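Local coordinates for glyoxalase family protein (Listeria monocytogenes, PDB 2P7O) that catalyses the hydration of the antibiotic fosfomycin, probably with manganese as cofactor, and so confers fosfomycin resistance, at residues Q23-A28 with E84-L89. Sequence-based numbering, arbitrary orientation. Where two conformers were deposited one is given.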
ATOM      1  N   GLN A  23      -7.212  -5.087 -14.146  1.00 19.96           N
ATOM      2  CA  GLN A  23      -6.908  -5.598 -15.473  1.00 20.14           C
ATOM      3  C   GLN A  23      -7.059  -4.507 -16.553  1.00 24.10           C
ATOM      4  O   GLN A  23      -6.176  -4.293 -17.386  1.00 21.20           O
ATOM      5  CB  GLN A  23      -7.905  -6.725 -15.862  1.00 21.08           C
ATOM      6  CG  GLN A  23      -7.527  -8.068 -15.206  1.00 21.17           C
ATOM      7  CD  GLN A  23      -8.444  -9.219 -15.614  1.00 21.07           C
ATOM      8  OE1 GLN A  23      -9.551  -9.059 -16.120  1.00 29.41           O
ATOM      9  NE2 GLN A  23      -7.916 -10.421 -15.407  1.00 32.71           N
ATOM     10  N   ASN A  24      -8.192  -3.812 -16.587  1.00 24.74           N
ATOM     11  CA  ASN A  24      -8.313  -2.781 -17.642  1.00 21.55           C
ATOM     12  C   ASN A  24      -7.300  -1.672 -17.424  1.00 23.94           C
ATOM     13  O   ASN A  24      -6.693  -1.319 -18.437  1.00 28.24           O
ATOM     14  CB  ASN A  24      -9.728  -2.203 -17.662  0.64 24.72           C
ATOM     15  CG  ASN A  24      -9.972  -1.282 -18.833  0.64 24.35           C
ATOM     16  OD1 ASN A  24     -10.372  -1.733 -19.921  0.64 29.04           O
ATOM     17  ND2 ASN A  24      -9.766   0.009 -18.696  0.64 32.02           N
ATOM     18  N   ILE A  25      -7.111  -1.127 -16.239  1.00 21.97           N
ATOM     19  CA  ILE A  25      -6.196  -0.029 -15.971  1.00 22.48           C
ATOM     20  C   ILE A  25      -4.734  -0.451 -15.869  1.00 20.05           C
ATOM     21  O   ILE A  25      -3.883   0.160 -16.549  1.00 22.57           O
ATOM     22  CB  ILE A  25      -6.506   0.658 -14.614  1.00 21.81           C
ATOM     23  CG1 ILE A  25      -7.936   1.224 -14.607  1.00 29.37           C
ATOM     24  CG2 ILE A  25      -5.558   1.857 -14.431  1.00 19.44           C
ATOM     25  CD1 ILE A  25      -8.221   1.920 -15.926  1.00 35.41           C
ATOM     26  N   PHE A  26      -4.461  -1.404 -14.967  1.00 20.06           N
ATOM     27  CA  PHE A  26      -3.050  -1.695 -14.713  1.00 20.76           C
ATOM     28  C   PHE A  26      -2.564  -2.891 -15.515  1.00 21.65           C
ATOM     29  O   PHE A  26      -1.408  -3.310 -15.312  1.00 22.08           O
ATOM     30  CB  PHE A  26      -2.867  -2.073 -13.228  1.00 19.46           C
ATOM     31  CG  PHE A  26      -3.233  -0.988 -12.237  1.00 17.25           C
ATOM     32  CD1 PHE A  26      -4.345  -1.045 -11.433  1.00 22.68           C
ATOM     33  CD2 PHE A  26      -2.438   0.124 -12.125  1.00 23.50           C
ATOM     34  CE1 PHE A  26      -4.746   0.010 -10.618  1.00 26.98           C
ATOM     35  CE2 PHE A  26      -2.802   1.146 -11.283  1.00 22.48           C
ATOM     36  CZ  PHE A  26      -3.918   1.101 -10.485  1.00 17.83           C
ATOM     37  N   ASN A  27      -3.380  -3.526 -16.343  1.00 20.53           N
ATOM     38  CA  ASN A  27      -2.913  -4.755 -17.025  1.00 20.01           C
ATOM     39  C   ASN A  27      -2.436  -5.847 -16.092  1.00 22.10           C
ATOM     40  O   ASN A  27      -1.600  -6.701 -16.399  1.00 21.09           O
ATOM     41  CB  ASN A  27      -1.830  -4.424 -18.063  1.00 24.78           C
ATOM     42  CG  ASN A  27      -2.574  -3.881 -19.275  1.00 27.27           C
ATOM     43  OD1 ASN A  27      -3.414  -4.618 -19.860  1.00 40.86           O
ATOM     44  ND2 ASN A  27      -2.403  -2.586 -19.460  1.00 34.04           N
ATOM     45  N   ALA A  28      -3.083  -5.851 -14.926  1.00 18.54           N
ATOM     46  CA  ALA A  28      -2.727  -6.820 -13.878  1.00 17.24           C
ATOM     47  C   ALA A  28      -2.963  -8.241 -14.368  1.00 17.87           C
ATOM     48  O   ALA A  28      -3.949  -8.519 -15.070  1.00 19.51           O
ATOM     49  CB  ALA A  28      -3.555  -6.486 -12.641  1.00 21.51           C
ATOM     50  N   GLU A  84      -7.431   8.175 -20.330  1.00 22.84           N
ATOM     51  CA  GLU A  84      -8.626   7.706 -21.059  1.00 26.97           C
ATOM     52  C   GLU A  84      -9.107   6.359 -20.522  1.00 26.87           C
ATOM     53  O   GLU A  84     -10.298   6.004 -20.500  1.00 23.94           O
ATOM     54  CB  GLU A  84      -8.203   7.454 -22.522  1.00 30.50           C
ATOM     55  CG  GLU A  84      -7.672   8.702 -23.213  1.00 38.01           C
ATOM     56  CD  GLU A  84      -8.759   9.432 -23.970  1.00 45.34           C
ATOM     57  OE1 GLU A  84      -9.367   8.808 -24.870  1.00 61.79           O
ATOM     58  OE2 GLU A  84      -8.978  10.638 -23.687  1.00 69.21           O
ATOM     59  N   ARG A  85      -8.095   5.497 -20.306  1.00 23.06           N
ATOM     60  CA  ARG A  85      -8.470   4.149 -19.862  1.00 24.39           C
ATOM     61  C   ARG A  85      -9.247   4.273 -18.567  1.00 22.93           C
ATOM     62  O   ARG A  85     -10.185   3.480 -18.365  1.00 27.08           O
ATOM     63  CB  ARG A  85      -7.234   3.287 -19.818  1.00 27.17           C
ATOM     64  CG  ARG A  85      -6.849   2.727 -21.201  1.00 29.74           C
ATOM     65  CD  ARG A  85      -6.013   1.493 -20.876  1.00 35.87           C
ATOM     66  NE  ARG A  85      -4.596   1.803 -20.789  1.00 31.96           N
ATOM     67  CZ  ARG A  85      -3.722   0.810 -21.034  1.00 33.60           C
ATOM     68  NH1 ARG A  85      -4.267  -0.365 -21.338  1.00 49.83           N
ATOM     69  NH2 ARG A  85      -2.435   1.014 -21.028  1.00 36.92           N
ATOM     70  N   ILE A  86      -8.896   5.233 -17.695  1.00 20.43           N
ATOM     71  CA  ILE A  86      -9.581   5.350 -16.408  1.00 21.58           C
ATOM     72  C   ILE A  86     -10.961   5.946 -16.545  1.00 21.60           C
ATOM     73  O   ILE A  86     -11.926   5.506 -15.907  1.00 34.85           O
ATOM     74  CB  ILE A  86      -8.733   6.307 -15.519  1.00 23.94           C
ATOM     75  CG1 ILE A  86      -7.291   5.821 -15.524  1.00 31.20           C
ATOM     76  CG2 ILE A  86      -9.374   6.347 -14.141  1.00 22.85           C
ATOM     77  CD1 ILE A  86      -7.033   4.872 -14.397  1.00 45.16           C
ATOM     78  N   LYS A  87     -11.086   7.004 -17.345  1.00 23.36           N
ATOM     79  CA  LYS A  87     -12.423   7.617 -17.473  1.00 28.02           C
ATOM     80  C   LYS A  87     -13.418   6.616 -18.061  1.00 31.21           C
ATOM     81  O   LYS A  87     -14.538   6.430 -17.624  1.00 31.27           O
ATOM     82  CB  LYS A  87     -12.370   8.853 -18.378  1.00 30.57           C
ATOM     83  CG  LYS A  87     -11.417   9.955 -18.014  1.00 35.17           C
ATOM     84  CD  LYS A  87     -11.206  10.953 -19.161  1.00 35.26           C
ATOM     85  CE  LYS A  87     -11.338  12.385 -18.674  1.00 35.40           C
ATOM     86  NZ  LYS A  87     -10.348  13.348 -19.216  1.00 36.91           N
ATOM     87  N   ALA A  88     -12.994   5.916 -19.104  1.00 28.79           N
ATOM     88  CA  ALA A  88     -13.782   4.840 -19.692  1.00 30.58           C
ATOM     89  C   ALA A  88     -14.315   3.854 -18.670  1.00 32.49           C
ATOM     90  O   ALA A  88     -15.410   3.321 -18.930  1.00 32.18           O
ATOM     91  CB  ALA A  88     -12.938   4.049 -20.714  1.00 32.14           C
ATOM     92  N   LEU A  89     -13.600   3.663 -17.574  1.00 32.83           N
ATOM     93  CA  LEU A  89     -14.109   2.719 -16.578  1.00 30.51           C
ATOM     94  C   LEU A  89     -15.137   3.440 -15.712  1.00 32.48           C
ATOM     95  O   LEU A  89     -15.993   2.735 -15.176  1.00 37.32           O
ATOM     96  CB  LEU A  89     -13.029   2.034 -15.765  1.00 32.27           C
ATOM     97  CG  LEU A  89     -13.324   0.766 -14.976  1.00 35.15           C
ATOM     98  CD1 LEU A  89     -13.288  -0.480 -15.842  1.00 34.04           C
ATOM     99  CD2 LEU A  89     -12.326   0.573 -13.844  1.00 48.13           C
TER
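In this glyoxalase-superfamily fold the C-terminal end of helix 15-26 meets the C-terminal part of helix 79-89. Ile-25 and Ile-86 carry the buried part. Their side chains cross at about a right angle. Ile-86 CD1 reaches both branches of Ile-25, lying 3.4 Å from CG2 and 3.5 Å from CD1. The CG2 distance is tighter than usual for two carbons. Ile-25 CG2 also sits over the centre of the Phe-26 ring, 4.1 Å above its plane. This methyl is therefore held between the ring and Ile-86. Both isoleucines also rest on Phe-109 of strand 106-110. Ile-25 CD1 extends to 3.5 Å from Arg-85 O.

Towards the surface the contact becomes polar, but no hydrogen bond crosses it. In one of the two modelled conformers Asn-24 ND2 comes to 3.5 Å from Arg-85 O. The Arg-85 chain bends at chi3 (-91°) and brings NH1 to 3.5 Å from Asn-27 ND2. These are two donors, with amide and guanidinium planes 58° apart. Arg-85 NE instead forms a salt bridge with Glu-81, and Tyr-82 adds a cation-pi contact. The isoleucines thus give the close buried contact and the polar side chains pack alongside without bonding across, while the arginine's charge is probably balanced within its own helix.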